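Local coordinates for glycosyl hydrolase family 2, TIM barrel domain protein (Faecalibacterium prausnitzii A2-165, PDB 6ED2), which probably hydrolyses beta-D-glucuronides as a glycoside hydrolase family 2 beta-glucuronidase of a human gut bacterium, at residues A[516-519]-A[520-524]; A[477-480]-A[481-484]; A[147-151]-A[152-156]. One frame throughout, in Å; residues are numbered along the deposited sequence.

Interaction 1 of 3, residues A[516-519]-A[520-524]; sequences HHEM and DGWAK
Asp520 N donates to His516 O at 3.0 Å in the i to i+4 pattern of an alpha helix. The Asp520 carboxylate, close to that same carbonyl, is turned to an outside partner, Tyr571, whose hydroxyl bonds both Asp520 OD1 and His516 ND1. Gly521 continues the ladder with a weak, long bond from its N to His517 O. At Trp522 backbone and side chain both reach back to Glu518: the amide N meets Glu518 O at 3.0 Å, while the indole NE1 donates to Glu518 OE2 at 2.8 Å and 170°, nearly straight. The helix, 508-525, belongs to a beta-alpha-beta unit of the TIM barrel, between strands 492-495 and 531-535. Glu518 runs extended beside the indole because its CG stands anti to the backbone N (chi1 -166°), which sets OE2 at the ring edge, in the indole plane; the N-H meets it from the anti side, tilted out of the carboxylate plane. OE2 also forms a salt bridge with Arg496, and OE1 bonds Tyr498. A leucine in place of Glu518 would probably leave the indole N-H without this acceptor, and deprive Arg496 of this counter-charge and Tyr498 of its bond. Met519 SD approaches Trp522 CD1 obliquely at 4.2 Å, a Met-aromatic contact, and Ala523 N closes on Met519 O at 2.8 Å.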
# COMPACT_ATOMS: atom_id res chain seq x y z
N HIS A 516 28.94 -13.60 14.79
CA HIS A 516 29.72 -13.95 15.98
C HIS A 516 31.18 -14.20 15.64
O HIS A 516 32.07 -13.84 16.42
CB HIS A 516 29.13 -15.20 16.63
CG HIS A 516 28.02 -14.91 17.58
ND1 HIS A 516 28.20 -14.18 18.74
CD2 HIS A 516 26.72 -15.26 17.55
CE1 HIS A 516 27.06 -14.09 19.38
NE2 HIS A 516 26.14 -14.74 18.69
N HIS A 517 31.44 -14.82 14.50
CA HIS A 517 32.82 -15.07 14.09
C HIS A 517 33.59 -13.75 13.97
O HIS A 517 34.67 -13.61 14.54
CB HIS A 517 32.86 -15.85 12.78
CG HIS A 517 34.25 -16.12 12.29
ND1 HIS A 517 35.07 -17.08 12.85
CD2 HIS A 517 34.98 -15.52 11.31
CE1 HIS A 517 36.23 -17.08 12.22
NE2 HIS A 517 36.20 -16.14 11.28
N GLU A 518 33.03 -12.77 13.26
CA GLU A 518 33.73 -11.49 13.12
C GLU A 518 33.84 -10.77 14.45
O GLU A 518 34.87 -10.15 14.75
CB GLU A 518 33.05 -10.59 12.08
CG GLU A 518 33.94 -9.40 11.67
CD GLU A 518 33.23 -8.32 10.84
OE1 GLU A 518 32.23 -8.64 10.16
OE2 GLU A 518 33.70 -7.15 10.85
N MET A 519 32.80 -10.82 15.28
CA MET A 519 32.86 -10.13 16.56
C MET A 519 33.97 -10.70 17.45
O MET A 519 34.60 -9.95 18.20
CB MET A 519 31.51 -10.20 17.28
CG MET A 519 30.40 -9.42 16.57
SD MET A 519 30.93 -7.76 16.08
CE MET A 519 30.94 -6.95 17.66
N ASP A 520 34.21 -12.02 17.37
CA ASP A 520 35.34 -12.58 18.12
C ASP A 520 36.65 -11.97 17.67
O ASP A 520 37.55 -11.76 18.49
CB ASP A 520 35.39 -14.11 17.97
CG ASP A 520 34.14 -14.81 18.54
OD1 ASP A 520 33.49 -14.27 19.48
OD2 ASP A 520 33.81 -15.91 18.05
N GLY A 521 36.78 -11.66 16.37
CA GLY A 521 37.94 -10.92 15.89
C GLY A 521 38.03 -9.52 16.48
O GLY A 521 39.09 -9.10 16.95
N TRP A 522 36.91 -8.77 16.46
CA TRP A 522 36.91 -7.42 17.04
C TRP A 522 37.26 -7.46 18.52
O TRP A 522 37.94 -6.56 19.03
CB TRP A 522 35.56 -6.71 16.82
CG TRP A 522 35.45 -6.29 15.42
CD1 TRP A 522 34.65 -6.84 14.46
CD2 TRP A 522 36.21 -5.26 14.78
NE1 TRP A 522 34.87 -6.22 13.26
CE2 TRP A 522 35.81 -5.24 13.43
CE3 TRP A 522 37.18 -4.36 15.22
CZ2 TRP A 522 36.37 -4.35 12.50
CZ3 TRP A 522 37.72 -3.46 14.30
CH2 TRP A 522 37.31 -3.47 12.96
N ALA A 523 36.81 -8.49 19.23
CA ALA A 523 37.17 -8.61 20.65
C ALA A 523 38.67 -8.66 20.83
O ALA A 523 39.18 -8.21 21.86
CB ALA A 523 36.53 -9.86 21.25
N LYS A 524 39.39 -9.20 19.85
CA LYS A 524 40.84 -9.36 19.97
C LYS A 524 41.59 -8.08 19.66
O LYS A 524 42.69 -7.88 20.20
CB LYS A 524 41.32 -10.49 19.06
CG LYS A 524 41.06 -11.87 19.64
CD LYS A 524 41.02 -12.93 18.54
CE LYS A 524 40.54 -14.28 19.08
NZ LYS A 524 39.75 -15.08 18.09

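Interaction 2 of 3, residues A[477-480]-A[481-484]; sequences TSLP and DTSK
Leu479 and Thr482 lie side by side, their side chains pointing the same way, and the threonine hydroxyl turns in to take the leucine amide: Leu479 N donates to Thr482 OG1 at 3.1 Å and 160°. A chi1 of 67° makes this possible, placing OG1 between the threonine's own backbone N and carbonyl carbon, facing back across the turn. OG1 also passes 3.7 Å from Leu479 CB. Asp481 crosses Pro480 at a slant, and its OD2 comes within 3.6 Å of Leu479 CB. Ser483 points its CB at the first half of the turn, 3.4 Å from Leu479 O, while its OG is held by the following backbone N atoms of Gly485 and Gln486. Leu479 O is gripped twice: Ser483 N lies in the carbonyl plane at 2.9 Å, whereas Thr482 N approaches from above it at 3.2 Å. A water donates to both Pro480 O and Ser483 O, 2.6 Å from each, and bridges the two carbonyls. In the loop joining TIM-barrel strands 470-474 and 492-495, the bond from Thr482 N makes residues 479-482 a type I beta turn with proline at its second position, and that from Ser483 N adds an overlapping alpha turn.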
# COMPACT_ATOMS: atom_id res chain seq x y z
N THR A 477 33.67 -4.97 4.29
CA THR A 477 34.86 -5.61 3.75
C THR A 477 36.14 -5.27 4.52
O THR A 477 37.21 -5.75 4.13
CB THR A 477 35.05 -5.20 2.29
OG1 THR A 477 35.13 -3.77 2.21
CG2 THR A 477 33.89 -5.69 1.44
N SER A 478 36.07 -4.45 5.56
CA SER A 478 37.23 -4.17 6.41
C SER A 478 37.05 -4.96 7.70
O SER A 478 36.17 -4.65 8.50
CB SER A 478 37.36 -2.68 6.71
OG SER A 478 37.76 -1.97 5.54
N LEU A 479 37.87 -5.98 7.89
CA LEU A 479 37.74 -6.94 8.98
C LEU A 479 38.69 -6.59 10.12
O LEU A 479 39.60 -5.77 9.96
CB LEU A 479 38.00 -8.35 8.46
CG LEU A 479 37.10 -8.75 7.28
CD1 LEU A 479 37.33 -10.21 6.90
CD2 LEU A 479 35.62 -8.50 7.59
N PRO A 480 38.50 -7.18 11.30
CA PRO A 480 39.38 -6.85 12.43
C PRO A 480 40.87 -6.99 12.11
O PRO A 480 41.69 -6.19 12.60
CB PRO A 480 38.96 -7.86 13.50
CG PRO A 480 37.55 -8.20 13.17
CD PRO A 480 37.41 -8.08 11.70
N ASP A 481 41.22 -7.96 11.27
CA ASP A 481 42.59 -8.32 10.99
C ASP A 481 43.13 -7.70 9.71
O ASP A 481 44.33 -7.77 9.46
CB ASP A 481 42.72 -9.86 10.91
CG ASP A 481 41.56 -10.52 10.12
OD1 ASP A 481 41.86 -11.29 9.18
OD2 ASP A 481 40.35 -10.28 10.43
N THR A 482 42.27 -7.08 8.89
CA THR A 482 42.72 -6.44 7.66
C THR A 482 42.57 -4.92 7.65
O THR A 482 43.19 -4.26 6.81
CB THR A 482 41.98 -7.02 6.44
OG1 THR A 482 40.60 -6.66 6.49
CG2 THR A 482 42.09 -8.55 6.40
N SER A 483 41.76 -4.35 8.55
CA SER A 483 41.56 -2.90 8.55
C SER A 483 42.84 -2.20 8.98
O SER A 483 43.33 -2.41 10.10
CB SER A 483 40.42 -2.51 9.48
OG SER A 483 40.42 -1.10 9.69
N LYS A 484 43.39 -1.36 8.10
CA LYS A 484 44.52 -0.52 8.45
C LYS A 484 44.12 0.73 9.22
O LYS A 484 45.00 1.44 9.73
CB LYS A 484 45.28 -0.11 7.20
CG LYS A 484 45.83 -1.29 6.42
CD LYS A 484 46.27 -0.83 5.04
CE LYS A 484 47.51 -1.56 4.60
NZ LYS A 484 47.17 -2.95 4.22
O HOH W 1 43.28 -4.17 12.00

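Interaction 3 of 3, residues A[147-151]-A[152-156]; sequences IVRYN and QFNKL
Asn154 clasps the backbone of Arg149 with both ends of its carboxamide, and this is the close-knit part of the contact. Arg149 N donates to Asn154 OD1 at 2.8 Å, in the carbonyl plane and on a lone pair; in return Asn154 ND2 donates to Arg149 O at 3.1 Å and 169°, almost straight and within the amide plane. The asparagine CG lies anti to its own carbonyl carbon (chi1 -65°), which directs the amide across to the preceding loop. Val148 crosses it at about a right angle, its CB 3.5 Å from Asn154 OD1, and that oxygen takes a further bond from Asn126 ND2. The buried amide is thereby satisfied at both ends. Asn151, in the left-handed region at the type II turn from Arg149 to Gln152, is held through OD1 by Ala103 N and packs on Arg38 of a neighbouring subunit, with a weak bond from ND2 to Thr35 O there.

The exposed side is looser. Arg149 bends at chi2 and crosses Gln152 at about a right angle, with guanidinium and amide planes only 19° apart; Arg149 CB touches Gln152 NE2 at 3.6 Å, and no hydrogen bond joins the side chains. Two amide-to-backbone bonds thus help to fix the end of the loop before strand 152-161 in the sugar-binding domain, while the chains of Arg149 and Gln152 on the exposed side contribute mainly van der Waals contact.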
# COMPACT_ATOMS: atom_id res chain seq x y z
N ILE A 147 30.68 47.02 -0.85
CA ILE A 147 30.08 46.72 -2.14
C ILE A 147 28.61 47.15 -2.22
O ILE A 147 28.12 47.43 -3.32
CB ILE A 147 30.23 45.22 -2.46
CG1 ILE A 147 31.69 44.78 -2.29
CG2 ILE A 147 29.77 44.91 -3.86
CD1 ILE A 147 32.63 45.48 -3.26
N VAL A 148 27.91 47.20 -1.10
CA VAL A 148 26.48 47.48 -1.11
C VAL A 148 26.23 48.97 -1.29
O VAL A 148 27.06 49.81 -0.92
CB VAL A 148 25.81 46.96 0.18
CG1 VAL A 148 25.79 45.44 0.19
CG2 VAL A 148 26.53 47.52 1.40
N ARG A 149 25.07 49.30 -1.85
CA ARG A 149 24.55 50.66 -1.82
C ARG A 149 23.63 50.79 -0.62
O ARG A 149 22.75 49.94 -0.41
CB ARG A 149 23.80 50.99 -3.11
CG ARG A 149 24.50 50.60 -4.40
CD ARG A 149 23.48 50.01 -5.37
NE ARG A 149 24.09 49.52 -6.61
CZ ARG A 149 23.53 48.61 -7.40
NH1 ARG A 149 24.15 48.21 -8.52
NH2 ARG A 149 22.34 48.08 -7.08
N TYR A 150 23.83 51.84 0.17
CA TYR A 150 23.11 52.04 1.42
C TYR A 150 21.76 52.72 1.20
O TYR A 150 21.63 53.59 0.33
CB TYR A 150 23.99 52.83 2.40
CG TYR A 150 25.14 51.98 2.91
CD1 TYR A 150 25.06 51.31 4.14
CD2 TYR A 150 26.29 51.81 2.14
CE1 TYR A 150 26.11 50.52 4.59
CE2 TYR A 150 27.34 51.02 2.58
CZ TYR A 150 27.24 50.38 3.80
OH TYR A 150 28.28 49.60 4.22
N ASN A 151 20.76 52.30 1.98
CA ASN A 151 19.36 52.68 1.79
C ASN A 151 18.88 52.39 0.36
O ASN A 151 18.06 53.13 -0.20
CB ASN A 151 19.09 54.14 2.17
CG ASN A 151 17.75 54.30 2.88
OD1 ASN A 151 17.51 53.69 3.94
ND2 ASN A 151 16.86 55.11 2.29
N GLN A 152 19.38 51.31 -0.22
CA GLN A 152 18.92 50.86 -1.53
C GLN A 152 18.83 49.35 -1.53
O GLN A 152 19.27 48.67 -0.60
CB GLN A 152 19.85 51.34 -2.65
CG GLN A 152 20.04 52.83 -2.66
CD GLN A 152 21.05 53.27 -3.68
OE1 GLN A 152 20.96 52.89 -4.85
NE2 GLN A 152 22.02 54.07 -3.25
N PHE A 153 18.24 48.83 -2.61
CA PHE A 153 18.24 47.40 -2.84
C PHE A 153 19.56 46.97 -3.49
O PHE A 153 20.21 47.74 -4.21
CB PHE A 153 17.05 46.99 -3.70
CG PHE A 153 15.76 46.94 -2.92
CD1 PHE A 153 15.48 45.85 -2.10
CD2 PHE A 153 14.86 47.99 -2.98
CE1 PHE A 153 14.31 45.80 -1.36
CE2 PHE A 153 13.67 47.96 -2.24
CZ PHE A 153 13.39 46.86 -1.43
N ASN A 154 19.95 45.73 -3.21
CA ASN A 154 21.20 45.15 -3.70
C ASN A 154 20.92 43.78 -4.28
O ASN A 154 20.09 43.03 -3.75
CB ASN A 154 22.22 45.07 -2.56
CG ASN A 154 22.63 46.44 -2.07
OD1 ASN A 154 23.62 47.00 -2.54
ND2 ASN A 154 21.87 47.01 -1.14
N LYS A 155 21.61 43.45 -5.37
CA LYS A 155 21.41 42.17 -6.03
C LYS A 155 22.36 41.12 -5.45
O LYS A 155 23.58 41.34 -5.38
CB LYS A 155 21.63 42.29 -7.53
CG LYS A 155 21.47 40.95 -8.23
CD LYS A 155 20.93 41.11 -9.63
CE LYS A 155 19.46 41.44 -9.61
NZ LYS A 155 18.98 41.69 -10.99
N LEU A 156 21.80 39.99 -5.03
CA LEU A 156 22.56 38.85 -4.55
C LEU A 156 22.42 37.74 -5.57
O LEU A 156 21.31 37.24 -5.79
CB LEU A 156 22.06 38.40 -3.18
CG LEU A 156 22.60 37.09 -2.62
CD1 LEU A 156 24.14 37.09 -2.63
CD2 LEU A 156 22.04 36.92 -1.22

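From the N terminus, interaction 3 comes first, closing the turn that ends the loop between strands 140-143 and 152-161, where the chain enters the antiparallel sheet of the sugar-binding domain. Interaction 2 then closes a turn in the loop between barrel strands 470-474 and 492-495, and interaction 1 follows within helix 508-525, after the second of these strands. The three are in series; none nests or crosses. Interactions 1 and 2 touch, their centres about 11 Å apart: Pro480 CG packs 3.3 Å from Trp522 NE1, joining the loop to the helix in the TIM barrel. Interaction 3 lies on the opposite side of the chain's centre from the other two, its centre about 63 Å from that of interaction 1.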